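Long-range contact in Serine/threonine/tyrosine-interacting protein (Homo sapiens, PDB 2R0B), which lacks phosphatase activity, acts as a nuclear anchor for the kinases ERK1 and ERK2, and binds the F-box of FBXW7 to block its assembly into a ubiquitin ligase: residues A[65-77]-A[137-150]. Sequence-based numbering, arbitrary orientation.
With SO4 (sulfate ion), chain C.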
loop_
_atom_site.group_PDB
_atom_site.type_symbol
_atom_site.label_atom_id
_atom_site.label_comp_id
_atom_site.label_asym_id
_atom_site.label_seq_id
_atom_site.Cartn_x
_atom_site.Cartn_y
_atom_site.Cartn_z
ATOM N N ALA A 65 5.431 12.084 -1.769
ATOM C CA ALA A 65 4.493 12.948 -2.505
ATOM C C ALA A 65 3.843 12.222 -3.676
ATOM O O ALA A 65 4.487 11.385 -4.332
ATOM C CB ALA A 65 5.214 14.168 -3.011
ATOM N N ASP A 66 2.577 12.535 -3.947
ATOM C CA ASP A 66 1.893 11.986 -5.126
ATOM C C ASP A 66 2.142 12.824 -6.378
ATOM O O ASP A 66 1.308 13.631 -6.795
ATOM C CB ASP A 66 0.385 11.805 -4.884
ATOM C CG ASP A 66 -0.314 11.133 -6.057
ATOM O OD1 ASP A 66 0.353 10.361 -6.778
ATOM O OD2 ASP A 66 -1.527 11.367 -6.261
ATOM N N ASN A 67 3.329 12.667 -6.954
ATOM C CA ASN A 67 3.644 13.330 -8.213
ATOM C C ASN A 67 4.602 12.493 -9.062
ATOM O O ASN A 67 5.352 11.685 -8.514
ATOM C CB ASN A 67 4.113 14.775 -8.018
ATOM C CG ASN A 67 5.505 14.877 -7.466
ATOM O OD1 ASN A 67 6.484 14.524 -8.133
ATOM N ND2 ASN A 67 5.617 15.421 -6.267
ATOM N N PRO A 68 4.548 12.667 -10.393
ATOM C CA PRO A 68 5.336 11.805 -11.293
ATOM C C PRO A 68 6.867 11.821 -11.149
ATOM O O PRO A 68 7.539 10.923 -11.674
ATOM C CB PRO A 68 4.883 12.213 -12.701
ATOM C CG PRO A 68 4.090 13.475 -12.555
ATOM C CD PRO A 68 3.690 13.629 -11.114
ATOM N N VAL A 69 7.433 12.809 -10.467
ATOM C CA VAL A 69 8.885 12.767 -10.277
ATOM C C VAL A 69 9.321 12.231 -8.904
ATOM O O VAL A 69 10.508 12.047 -8.649
ATOM C CB VAL A 69 9.570 14.117 -10.611
ATOM C CG1 VAL A 69 9.009 14.683 -11.913
ATOM C CG2 VAL A 69 9.397 15.105 -9.486
ATOM N N GLU A 70 8.360 11.991 -8.017
ATOM C CA GLU A 70 8.682 11.438 -6.697
ATOM C C GLU A 70 9.263 10.033 -6.896
ATOM O O GLU A 70 8.767 9.250 -7.699
ATOM C CB GLU A 70 7.437 11.403 -5.801
ATOM C CG GLU A 70 7.598 10.652 -4.459
ATOM C CD GLU A 70 8.608 11.310 -3.525
ATOM O OE1 GLU A 70 8.167 11.961 -2.543
ATOM O OE2 GLU A 70 9.834 11.215 -3.806
ATOM N N ASN A 71 10.353 9.741 -6.207
ATOM C CA ASN A 71 10.943 8.410 -6.239
ATOM C C ASN A 71 10.272 7.497 -5.223
ATOM O O ASN A 71 10.412 7.685 -3.994
ATOM C CB ASN A 71 12.447 8.512 -5.949
ATOM C CG ASN A 71 13.161 7.156 -5.898
ATOM O OD1 ASN A 71 12.556 6.094 -5.693
ATOM N ND2 ASN A 71 14.486 7.201 -6.073
ATOM N N ILE A 72 9.545 6.499 -5.726
ATOM C CA ILE A 72 9.012 5.433 -4.855
ATOM C C ILE A 72 9.728 4.092 -5.047
ATOM O O ILE A 72 9.676 3.248 -4.169
ATOM C CB ILE A 72 7.488 5.205 -5.037
ATOM C CG1 ILE A 72 7.152 4.728 -6.460
ATOM C CG2 ILE A 72 6.709 6.458 -4.629
ATOM C CD1 ILE A 72 5.626 4.437 -6.663
ATOM N N ILE A 73 10.390 3.885 -6.185
ATOM C CA ILE A 73 11.133 2.628 -6.395
ATOM C C ILE A 73 12.170 2.362 -5.292
ATOM O O ILE A 73 12.380 1.214 -4.899
ATOM C CB ILE A 73 11.757 2.559 -7.818
ATOM C CG1 ILE A 73 12.338 1.172 -8.095
ATOM C CG2 ILE A 73 12.785 3.678 -8.016
ATOM C CD1 ILE A 73 12.849 0.991 -9.534
ATOM N N ARG A 74 12.785 3.428 -4.762
ATOM C CA ARG A 74 13.724 3.268 -3.648
ATOM C C ARG A 74 13.148 2.491 -2.443
ATOM O O ARG A 74 13.915 1.898 -1.671
ATOM C CB ARG A 74 14.264 4.630 -3.186
ATOM C CG ARG A 74 13.176 5.557 -2.630
ATOM C CD ARG A 74 13.693 6.933 -2.335
ATOM N NE ARG A 74 12.594 7.873 -2.175
ATOM C CZ ARG A 74 12.559 8.859 -1.279
ATOM N NH1 ARG A 74 13.560 9.051 -0.430
ATOM N NH2 ARG A 74 11.504 9.655 -1.223
ATOM N N PHE A 75 11.818 2.497 -2.291
ATOM C CA PHE A 75 11.178 1.867 -1.122
ATOM C C PHE A 75 10.519 0.509 -1.433
ATOM O O PHE A 75 10.077 -0.187 -0.487
ATOM C CB PHE A 75 10.122 2.793 -0.466
ATOM C CG PHE A 75 10.697 4.011 0.236
ATOM C CD1 PHE A 75 11.656 3.875 1.236
ATOM C CD2 PHE A 75 10.250 5.291 -0.091
ATOM C CE1 PHE A 75 12.189 5.015 1.859
ATOM C CE2 PHE A 75 10.757 6.425 0.534
ATOM C CZ PHE A 75 11.723 6.288 1.518
ATOM N N PHE A 76 10.482 0.095 -2.705
ATOM C CA PHE A 76 9.878 -1.200 -3.027
ATOM C C PHE A 76 10.484 -2.394 -2.253
ATOM O O PHE A 76 9.741 -3.205 -1.749
ATOM C CB PHE A 76 9.832 -1.462 -4.546
ATOM C CG PHE A 76 8.897 -0.530 -5.298
ATOM C CD1 PHE A 76 7.852 0.116 -4.645
ATOM C CD2 PHE A 76 9.038 -0.339 -6.661
ATOM C CE1 PHE A 76 6.978 0.982 -5.357
ATOM C CE2 PHE A 76 8.180 0.517 -7.373
ATOM C CZ PHE A 76 7.147 1.162 -6.725
ATOM N N PRO A 77 11.839 -2.490 -2.152
ATOM C CA PRO A 77 12.396 -3.596 -1.359
ATOM C C PRO A 77 11.945 -3.581 0.099
ATOM O O PRO A 77 11.619 -4.649 0.627
ATOM C CB PRO A 77 13.928 -3.407 -1.506
ATOM C CG PRO A 77 14.052 -2.688 -2.858
ATOM C CD PRO A 77 12.906 -1.700 -2.804
ATOM N N ASN A 137 -0.033 7.517 -10.809
ATOM C CA ASN A 137 0.420 8.482 -11.825
ATOM C C ASN A 137 1.440 7.828 -12.764
ATOM O O ASN A 137 1.984 6.768 -12.453
ATOM C CB ASN A 137 0.940 9.804 -11.199
ATOM C CG ASN A 137 2.283 9.672 -10.521
ATOM O OD1 ASN A 137 3.266 9.202 -11.110
ATOM N ND2 ASN A 137 2.356 10.133 -9.276
ATOM N N ALA A 138 1.704 8.478 -13.890
ATOM C CA ALA A 138 2.543 7.903 -14.935
ATOM C C ALA A 138 3.973 7.674 -14.475
ATOM O O ALA A 138 4.612 6.705 -14.898
ATOM C CB ALA A 138 2.517 8.806 -16.194
ATOM N N GLY A 139 4.457 8.523 -13.570
ATOM C CA GLY A 139 5.824 8.380 -13.079
ATOM C C GLY A 139 5.936 7.082 -12.307
ATOM O O GLY A 139 6.913 6.333 -12.435
ATOM N N PHE A 140 4.896 6.810 -11.528
ATOM C CA PHE A 140 4.801 5.623 -10.702
ATOM C C PHE A 140 4.679 4.377 -11.582
ATOM O O PHE A 140 5.244 3.319 -11.262
ATOM C CB PHE A 140 3.582 5.715 -9.774
ATOM C CG PHE A 140 3.729 6.716 -8.656
ATOM C CD1 PHE A 140 4.927 7.397 -8.434
ATOM C CD2 PHE A 140 2.645 6.964 -7.800
ATOM C CE1 PHE A 140 5.042 8.300 -7.353
ATOM C CE2 PHE A 140 2.758 7.872 -6.735
ATOM C CZ PHE A 140 3.944 8.539 -6.525
ATOM N N VAL A 141 3.954 4.486 -12.691
ATOM C CA VAL A 141 3.824 3.346 -13.603
ATOM C C VAL A 141 5.182 2.982 -14.206
ATOM O O VAL A 141 5.597 1.817 -14.177
ATOM C CB VAL A 141 2.803 3.600 -14.696
ATOM C CG1 VAL A 141 2.787 2.412 -15.692
ATOM C CG2 VAL A 141 1.430 3.817 -14.087
ATOM N N HIS A 142 5.880 3.985 -14.729
ATOM C CA HIS A 142 7.247 3.771 -15.181
ATOM C C HIS A 142 8.131 3.132 -14.107
ATOM O O HIS A 142 8.929 2.241 -14.427
ATOM C CB HIS A 142 7.859 5.077 -15.686
ATOM C CG HIS A 142 7.349 5.491 -17.027
ATOM N ND1 HIS A 142 8.121 5.427 -18.170
ATOM C CD2 HIS A 142 6.131 5.927 -17.419
ATOM C CE1 HIS A 142 7.409 5.844 -19.203
ATOM N NE2 HIS A 142 6.194 6.146 -18.776
ATOM N N GLN A 143 8.015 3.593 -12.856
ATOM C CA GLN A 143 8.888 3.054 -11.793
ATOM C C GLN A 143 8.545 1.608 -11.443
ATOM O O GLN A 143 9.438 0.823 -11.095
ATOM C CB GLN A 143 8.870 3.925 -10.539
ATOM C CG GLN A 143 9.590 5.240 -10.726
ATOM C CD GLN A 143 9.487 6.129 -9.525
ATOM O OE1 GLN A 143 9.866 5.750 -8.398
ATOM N NE2 GLN A 143 8.997 7.341 -9.753
ATOM N N LEU A 144 7.261 1.259 -11.566
ATOM C CA LEU A 144 6.832 -0.133 -11.393
ATOM C C LEU A 144 7.484 -1.054 -12.435
ATOM O O LEU A 144 8.017 -2.116 -12.106
ATOM C CB LEU A 144 5.310 -0.200 -11.468
ATOM C CG LEU A 144 4.737 0.322 -10.149
ATOM C CD1 LEU A 144 3.262 0.694 -10.311
ATOM C CD2 LEU A 144 4.938 -0.717 -9.015
ATOM N N GLN A 145 7.427 -0.628 -13.693
ATOM C CA GLN A 145 8.082 -1.321 -14.805
ATOM C C GLN A 145 9.605 -1.410 -14.647
ATOM O O GLN A 145 10.232 -2.445 -14.951
ATOM C CB GLN A 145 7.651 -0.633 -16.113
ATOM C CG GLN A 145 6.120 -0.694 -16.309
ATOM C CD GLN A 145 5.619 0.220 -17.423
ATOM O OE1 GLN A 145 6.028 1.377 -17.532
ATOM N NE2 GLN A 145 4.720 -0.302 -18.258
ATOM N N GLU A 146 10.191 -0.336 -14.133
ATOM C CA GLU A 146 11.625 -0.234 -13.936
ATOM C C GLU A 146 12.079 -1.244 -12.871
ATOM O O GLU A 146 13.136 -1.835 -13.002
ATOM C CB GLU A 146 11.973 1.209 -13.536
ATOM C CG GLU A 146 13.447 1.513 -13.226
ATOM C CD GLU A 146 13.631 2.850 -12.534
ATOM O OE1 GLU A 146 12.663 3.592 -12.371
ATOM O OE2 GLU A 146 14.771 3.164 -12.110
ATOM N N TYR A 147 11.263 -1.434 -11.837
ATOM C CA TYR A 147 11.585 -2.308 -10.727
ATOM C C TYR A 147 11.455 -3.759 -11.203
ATOM O O TYR A 147 12.246 -4.611 -10.814
ATOM C CB TYR A 147 10.656 -2.004 -9.534
ATOM C CG TYR A 147 10.902 -2.867 -8.309
ATOM C CD1 TYR A 147 12.145 -2.863 -7.660
ATOM C CD2 TYR A 147 9.886 -3.688 -7.802
ATOM C CE1 TYR A 147 12.369 -3.675 -6.535
ATOM C CE2 TYR A 147 10.099 -4.503 -6.685
ATOM C CZ TYR A 147 11.336 -4.487 -6.053
ATOM O OH TYR A 147 11.559 -5.286 -4.942
ATOM N N GLU A 148 10.475 -4.028 -12.066
ATOM C CA GLU A 148 10.359 -5.369 -12.623
ATOM C C GLU A 148 11.621 -5.728 -13.414
ATOM O O GLU A 148 12.135 -6.846 -13.308
ATOM C CB GLU A 148 9.109 -5.511 -13.500
ATOM C CG GLU A 148 8.965 -6.881 -14.119
ATOM C CD GLU A 148 7.855 -6.984 -15.176
ATOM O OE1 GLU A 148 7.779 -6.122 -16.084
ATOM O OE2 GLU A 148 7.060 -7.964 -15.125
ATOM N N ALA A 149 12.138 -4.768 -14.182
ATOM C CA ALA A 149 13.364 -5.015 -14.935
ATOM C C ALA A 149 14.507 -5.384 -13.965
ATOM O O ALA A 149 15.330 -6.272 -14.245
ATOM C CB ALA A 149 13.696 -3.805 -15.796
ATOM N N ILE A 150 14.537 -4.726 -12.809
ATOM C CA ILE A 150 15.553 -4.994 -11.798
ATOM C C ILE A 150 15.458 -6.416 -11.280
ATOM O O ILE A 150 16.435 -7.178 -11.360
ATOM C CB ILE A 150 15.495 -3.975 -10.647
ATOM C CG1 ILE A 150 15.829 -2.594 -11.198
ATOM C CG2 ILE A 150 16.460 -4.390 -9.526
ATOM C CD1 ILE A 150 15.800 -1.439 -10.168
HETATM S S SO4 C . 3.597 -3.855 -19.244
HETATM O O1 SO4 C . 4.235 -5.050 -19.830
HETATM O O2 SO4 C . 4.618 -3.327 -18.345
HETATM O O3 SO4 C . 3.241 -2.934 -20.310
HETATM O O4 SO4 C . 2.414 -4.319 -18.535
HETATM O O HOH W 1 9.530 9.325 -11.985
#
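The side-chain amide of Gln143 serves three backbone groups of 65-77: Glu70 O, Ile72 N and Ile73 N. With CG anti to the carbonyl carbon and the chain extended beyond it, the amide is carried across to the loop. Gln143 NE2 gives a nearly straight bond to Glu70 O at 2.8 Å, with the acceptor in the amide plane. Gln143 OE1 accepts twice in the carbonyl plane, from Ile72 N at 2.8 Å and Ile73 N at 2.9 Å, while a water donating to Pro68 O adds a weak link to Gln143 NE2. Replacing Gln143 by alanine removes the amide and would probably leave all three without these partners.

At the helix start, Asn137 OD1 caps Phe140 N and, weakly, Gly139 N, whereas Asn137 ND2 donates to Asp66 OD1, 34° out of the carboxylate plane. Ser102 OG is also hydrogen-bonded to Asp66 OD1. The Phe140 ring lies between Asn137 ND2 over one face and Ile72 CD1 over the other. Farther along, Ile73 CD1 packs against Glu146 CD, Tyr147 CB and Ile150 CD1. Phe76 turns its ring edge to the face of Tyr147, planes at 60°, and Phe76 CB makes a CH-pi contact over that face; Tyr147 OH is hydrogen-bonded to Glu114 OE1. Thus, in this dual-specificity phosphatase fold, polar groups fix the loop before helix 76-88 against the start of helix 138-152, and apolar packing predominates farther along.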